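Local coordinates for cell wall surface anchor family protein (Streptococcus agalactiae serogroup V, PDB 3PF2) that forms the backbone of a Gram-positive surface pilus as its major pilin, here a calcium-binding C-terminal fragment of two Ig-like domains, at residues A[260-272]-A[283-295]. Sequence-based numbering, arbitrary orientation.
Sequences NAEGTAVTYKLKE and DKEIEFTVSQTSY
One face of the F288 ring is covered by CB of Y268, which stands 3.9 Å from the ring centroid. The two rings run nearly parallel, planes 27° apart, but are offset so much that little of one lies over the other. F288 reaches this place because chi1 of 66° sets CG between its backbone N and carbonyl carbon, tilting the ring over the neighbouring strand. CG of L270 approaches that ring obliquely, 3.8 Å from CE2 of F288, while CG2 of V290 also comes obliquely to the Y268 ring, 3.7 Å from CD2 of Y268. Large apolar groups suit this side of the sheet, where F186 adds an edge-to-face ring partner for F288 and I314 packs on L270 and I286; the hydroxyl of Y268 is spent on the carbonyl of A254.

The other side carries T267, T289, K269 and E287: beta-branched threonines, at home in a strand, and long charged chains suit this more open side. K269 and E287 lie alongside each other, NZ of K269 4.2 Å from OE2 of E287, too far for a salt bridge, and NZ is instead hydrogen-bonded to S207 O. A water links OG1 of T267 to OE1 of E287.

Between the two faces, the backbones of V266, Y268 and L270 pair with those of V290, F288 and I286 through six hydrogen bonds, the straightest from I286 N to L270 O (178°). The result is an antiparallel beta hairpin whose strand 286-290 edges a four-stranded sheet of the prealbumin-like, Cna-B-type domain.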
loop_
_atom_site.group_PDB
_atom_site.type_symbol
_atom_site.label_atom_id
_atom_site.label_comp_id
_atom_site.label_asym_id
_atom_site.label_seq_id
_atom_site.Cartn_x
_atom_site.Cartn_y
_atom_site.Cartn_z
ATOM N N ASN A 260 -11.536 1.155 -4.893
ATOM C CA ASN A 260 -10.929 -0.151 -5.161
ATOM C C ASN A 260 -10.030 -0.108 -6.391
ATOM O O ASN A 260 -9.850 0.961 -6.989
ATOM C CB ASN A 260 -11.983 -1.269 -5.219
ATOM C CG ASN A 260 -12.898 -1.169 -6.420
ATOM O OD1 ASN A 260 -12.586 -0.531 -7.427
ATOM N ND2 ASN A 260 -14.043 -1.835 -6.325
ATOM N N ALA A 261 -9.432 -1.244 -6.741
ATOM C CA ALA A 261 -8.429 -1.293 -7.805
ATOM C C ALA A 261 -8.997 -0.978 -9.202
ATOM O O ALA A 261 -8.231 -0.686 -10.121
ATOM C CB ALA A 261 -7.692 -2.645 -7.796
ATOM N N GLU A 262 -10.325 -1.038 -9.334
ATOM C CA GLU A 262 -11.032 -0.631 -10.552
ATOM C C GLU A 262 -11.488 0.829 -10.536
ATOM O O GLU A 262 -12.203 1.272 -11.457
ATOM C CB GLU A 262 -12.270 -1.507 -10.748
ATOM C CG GLU A 262 -11.988 -2.963 -10.853
ATOM C CD GLU A 262 -13.216 -3.748 -11.264
ATOM O OE1 GLU A 262 -14.315 -3.146 -11.386
ATOM O OE2 GLU A 262 -13.082 -4.971 -11.459
ATOM N N GLY A 263 -11.084 1.570 -9.500
ATOM C CA GLY A 263 -11.601 2.912 -9.209
ATOM C C GLY A 263 -11.049 4.069 -10.023
ATOM O O GLY A 263 -10.228 3.875 -10.919
ATOM N N THR A 264 -11.496 5.277 -9.688
ATOM C CA THR A 264 -11.281 6.444 -10.564
ATOM C C THR A 264 -9.808 6.755 -10.844
ATOM O O THR A 264 -8.976 6.821 -9.933
ATOM C CB THR A 264 -12.008 7.713 -10.080
ATOM O OG1 THR A 264 -13.389 7.400 -9.834
ATOM C CG2 THR A 264 -11.958 8.785 -11.170
ATOM N N ALA A 265 -9.533 6.953 -12.126
ATOM C CA ALA A 265 -8.205 7.320 -12.602
ATOM C C ALA A 265 -7.756 8.665 -12.029
ATOM O O ALA A 265 -8.586 9.508 -11.644
ATOM C CB ALA A 265 -8.185 7.342 -14.113
ATOM N N VAL A 266 -6.437 8.851 -11.959
ATOM C CA VAL A 266 -5.839 10.096 -11.482
ATOM C C VAL A 266 -5.044 10.740 -12.609
ATOM O O VAL A 266 -4.313 10.056 -13.321
ATOM C CB VAL A 266 -4.918 9.839 -10.260
ATOM C CG1 VAL A 266 -4.053 11.067 -9.911
ATOM C CG2 VAL A 266 -5.752 9.458 -9.047
ATOM N N THR A 267 -5.197 12.057 -12.742
ATOM C CA THR A 267 -4.483 12.828 -13.754
ATOM C C THR A 267 -3.113 13.264 -13.254
ATOM O O THR A 267 -2.961 13.723 -12.121
ATOM C CB THR A 267 -5.296 14.080 -14.166
ATOM O OG1 THR A 267 -6.523 13.653 -14.749
ATOM C CG2 THR A 267 -4.518 14.940 -15.189
ATOM N N TYR A 268 -2.115 13.112 -14.121
ATOM C CA TYR A 268 -0.789 13.680 -13.888
ATOM C C TYR A 268 -0.422 14.478 -15.135
ATOM O O TYR A 268 -1.145 14.467 -16.120
ATOM C CB TYR A 268 0.245 12.578 -13.648
ATOM C CG TYR A 268 0.004 11.777 -12.389
ATOM C CD1 TYR A 268 0.562 12.168 -11.180
ATOM C CD2 TYR A 268 -0.809 10.633 -12.414
ATOM C CE1 TYR A 268 0.334 11.432 -10.014
ATOM C CE2 TYR A 268 -1.041 9.892 -11.245
ATOM C CZ TYR A 268 -0.467 10.307 -10.059
ATOM O OH TYR A 268 -0.673 9.608 -8.885
ATOM N N LYS A 269 0.683 15.200 -15.072
ATOM C CA LYS A 269 1.088 16.041 -16.202
ATOM C C LYS A 269 2.542 15.829 -16.552
ATOM O O LYS A 269 3.358 15.501 -15.690
ATOM C CB LYS A 269 0.865 17.513 -15.862
ATOM C CG LYS A 269 -0.574 17.862 -15.645
ATOM C CD LYS A 269 -0.754 19.346 -15.384
ATOM C CE LYS A 269 -2.232 19.619 -15.118
ATOM N NZ LYS A 269 -2.437 21.011 -14.599
ATOM N N LEU A 270 2.871 16.019 -17.827
ATOM C CA LEU A 270 4.281 16.095 -18.232
ATOM C C LEU A 270 4.532 17.497 -18.774
ATOM O O LEU A 270 3.723 18.010 -19.532
ATOM C CB LEU A 270 4.596 15.074 -19.328
ATOM C CG LEU A 270 4.445 13.594 -18.971
ATOM C CD1 LEU A 270 4.679 12.766 -20.222
ATOM C CD2 LEU A 270 5.401 13.195 -17.889
ATOM N N LYS A 271 5.616 18.122 -18.334
ATOM C CA LYS A 271 6.053 19.381 -18.937
ATOM C C LYS A 271 7.286 19.085 -19.776
ATOM O O LYS A 271 8.329 18.702 -19.244
ATOM C CB LYS A 271 6.380 20.394 -17.851
ATOM C CG LYS A 271 6.868 21.737 -18.391
ATOM C CD LYS A 271 7.448 22.575 -17.268
ATOM C CE LYS A 271 8.052 23.865 -17.821
ATOM N NZ LYS A 271 8.579 24.705 -16.707
ATOM N N GLU A 272 7.168 19.267 -21.087
ATOM C CA GLU A 272 8.284 19.015 -21.975
ATOM C C GLU A 272 9.297 20.147 -21.831
ATOM O O GLU A 272 8.960 21.318 -22.042
ATOM C CB GLU A 272 7.817 18.873 -23.419
ATOM C CG GLU A 272 8.922 18.376 -24.359
ATOM C CD GLU A 272 8.407 17.995 -25.729
ATOM O OE1 GLU A 272 7.176 17.854 -25.883
ATOM O OE2 GLU A 272 9.232 17.828 -26.662
ATOM N N ASP A 283 4.404 24.877 -25.715
ATOM C CA ASP A 283 4.145 25.760 -24.583
ATOM C C ASP A 283 2.909 25.383 -23.776
ATOM O O ASP A 283 2.385 26.210 -23.024
ATOM C CB ASP A 283 4.147 27.245 -24.985
ATOM C CG ASP A 283 2.942 27.642 -25.822
ATOM O OD1 ASP A 283 2.014 26.820 -26.016
ATOM O OD2 ASP A 283 2.934 28.806 -26.286
ATOM N N LYS A 284 2.468 24.132 -23.930
ATOM C CA LYS A 284 1.394 23.579 -23.096
ATOM C C LYS A 284 1.837 22.251 -22.515
ATOM O O LYS A 284 2.481 21.455 -23.194
ATOM C CB LYS A 284 0.113 23.400 -23.910
ATOM C CG LYS A 284 -0.480 24.702 -24.473
ATOM C CD LYS A 284 -1.267 25.452 -23.397
ATOM C CE LYS A 284 -2.418 26.254 -24.009
ATOM N NZ LYS A 284 -1.942 27.551 -24.562
ATOM N N GLU A 285 1.479 22.019 -21.253
ATOM C CA GLU A 285 1.776 20.754 -20.587
ATOM C C GLU A 285 0.858 19.661 -21.120
ATOM O O GLU A 285 -0.212 19.944 -21.678
ATOM C CB GLU A 285 1.662 20.908 -19.067
ATOM C CG GLU A 285 2.701 21.908 -18.526
ATOM C CD GLU A 285 2.711 22.103 -17.022
ATOM O OE1 GLU A 285 1.706 21.789 -16.351
ATOM O OE2 GLU A 285 3.744 22.614 -16.508
ATOM N N ILE A 286 1.295 18.422 -20.956
ATOM C CA ILE A 286 0.616 17.245 -21.494
ATOM C C ILE A 286 -0.007 16.472 -20.340
ATOM O O ILE A 286 0.700 16.060 -19.424
ATOM C CB ILE A 286 1.634 16.312 -22.190
ATOM C CG1 ILE A 286 2.340 17.057 -23.337
ATOM C CG2 ILE A 286 0.948 15.001 -22.649
ATOM C CD1 ILE A 286 3.798 16.734 -23.456
ATOM N N GLU A 287 -1.316 16.271 -20.387
ATOM C CA GLU A 287 -1.989 15.505 -19.340
ATOM C C GLU A 287 -2.015 14.026 -19.695
ATOM O O GLU A 287 -2.028 13.658 -20.869
ATOM C CB GLU A 287 -3.406 16.039 -19.105
ATOM C CG GLU A 287 -3.423 17.435 -18.494
ATOM C CD GLU A 287 -4.802 17.892 -18.026
ATOM O OE1 GLU A 287 -5.803 17.162 -18.224
ATOM O OE2 GLU A 287 -4.871 18.996 -17.440
ATOM N N PHE A 288 -1.990 13.169 -18.675
ATOM C CA PHE A 288 -2.282 11.750 -18.875
ATOM C C PHE A 288 -2.980 11.206 -17.652
ATOM O O PHE A 288 -2.977 11.848 -16.612
ATOM C CB PHE A 288 -1.015 10.931 -19.179
ATOM C CG PHE A 288 -0.023 10.849 -18.049
ATOM C CD1 PHE A 288 -0.016 9.744 -17.170
ATOM C CD2 PHE A 288 0.947 11.832 -17.885
ATOM C CE1 PHE A 288 0.934 9.635 -16.136
ATOM C CE2 PHE A 288 1.903 11.744 -16.850
ATOM C CZ PHE A 288 1.907 10.641 -15.983
ATOM N N THR A 289 -3.593 10.030 -17.778
ATOM C CA THR A 289 -4.229 9.425 -16.614
ATOM C C THR A 289 -3.643 8.059 -16.307
ATOM O O THR A 289 -3.278 7.309 -17.212
ATOM C CB THR A 289 -5.746 9.297 -16.758
ATOM O OG1 THR A 289 -6.047 8.595 -17.962
ATOM C CG2 THR A 289 -6.417 10.668 -16.800
ATOM N N VAL A 290 -3.540 7.782 -15.014
ATOM C CA VAL A 290 -3.192 6.474 -14.497
ATOM C C VAL A 290 -4.479 5.831 -13.996
ATOM O O VAL A 290 -5.216 6.440 -13.205
ATOM C CB VAL A 290 -2.181 6.589 -13.340
ATOM C CG1 VAL A 290 -1.925 5.200 -12.722
ATOM C CG2 VAL A 290 -0.874 7.182 -13.859
ATOM N N SER A 291 -4.761 4.629 -14.497
ATOM C CA SER A 291 -5.978 3.878 -14.160
ATOM C C SER A 291 -5.615 2.425 -13.893
ATOM O O SER A 291 -4.448 2.056 -13.917
ATOM C CB SER A 291 -6.954 3.928 -15.333
ATOM O OG SER A 291 -6.472 3.135 -16.420
ATOM N N GLN A 292 -6.619 1.581 -13.677
ATOM C CA GLN A 292 -6.342 0.158 -13.526
ATOM C C GLN A 292 -5.648 -0.438 -14.760
ATOM O O GLN A 292 -4.823 -1.349 -14.637
ATOM C CB GLN A 292 -7.634 -0.605 -13.244
ATOM C CG GLN A 292 -7.406 -2.103 -13.071
ATOM C CD GLN A 292 -8.679 -2.854 -12.791
ATOM O OE1 GLN A 292 -9.698 -2.622 -13.423
ATOM N NE2 GLN A 292 -8.626 -3.753 -11.826
ATOM N N THR A 293 -5.961 0.101 -15.935
ATOM C CA THR A 293 -5.556 -0.523 -17.194
ATOM C C THR A 293 -4.615 0.328 -18.053
ATOM O O THR A 293 -4.479 0.087 -19.259
ATOM C CB THR A 293 -6.795 -0.941 -18.046
ATOM O OG1 THR A 293 -7.604 0.222 -18.325
ATOM C CG2 THR A 293 -7.632 -1.978 -17.303
ATOM N N SER A 294 -3.948 1.300 -17.443
ATOM C CA SER A 294 -3.071 2.204 -18.205
ATOM C C SER A 294 -1.649 1.665 -18.370
ATOM O O SER A 294 -0.814 2.289 -19.024
ATOM C CB SER A 294 -3.067 3.619 -17.573
ATOM O OG SER A 294 -2.746 3.571 -16.192
ATOM N N TYR A 295 -1.366 0.497 -17.784
ATOM C CA TYR A 295 -0.040 -0.104 -17.919
ATOM C C TYR A 295 -0.186 -1.554 -18.393
ATOM O O TYR A 295 0.410 -1.949 -19.384
ATOM C CB TYR A 295 0.786 -0.028 -16.621
ATOM C CG TYR A 295 2.244 -0.396 -16.871
ATOM C CD1 TYR A 295 3.160 0.565 -17.300
ATOM C CD2 TYR A 295 2.693 -1.706 -16.702
ATOM C CE1 TYR A 295 4.487 0.234 -17.547
ATOM C CE2 TYR A 295 4.016 -2.048 -16.934
ATOM C CZ TYR A 295 4.907 -1.072 -17.367
ATOM O OH TYR A 295 6.221 -1.395 -17.607
HETATM O O HOH W 1 -9.346 2.449 -13.172
HETATM O O HOH W 2 -6.850 14.442 -17.286
HETATM O O HOH W 3 5.024 20.743 -22.047
#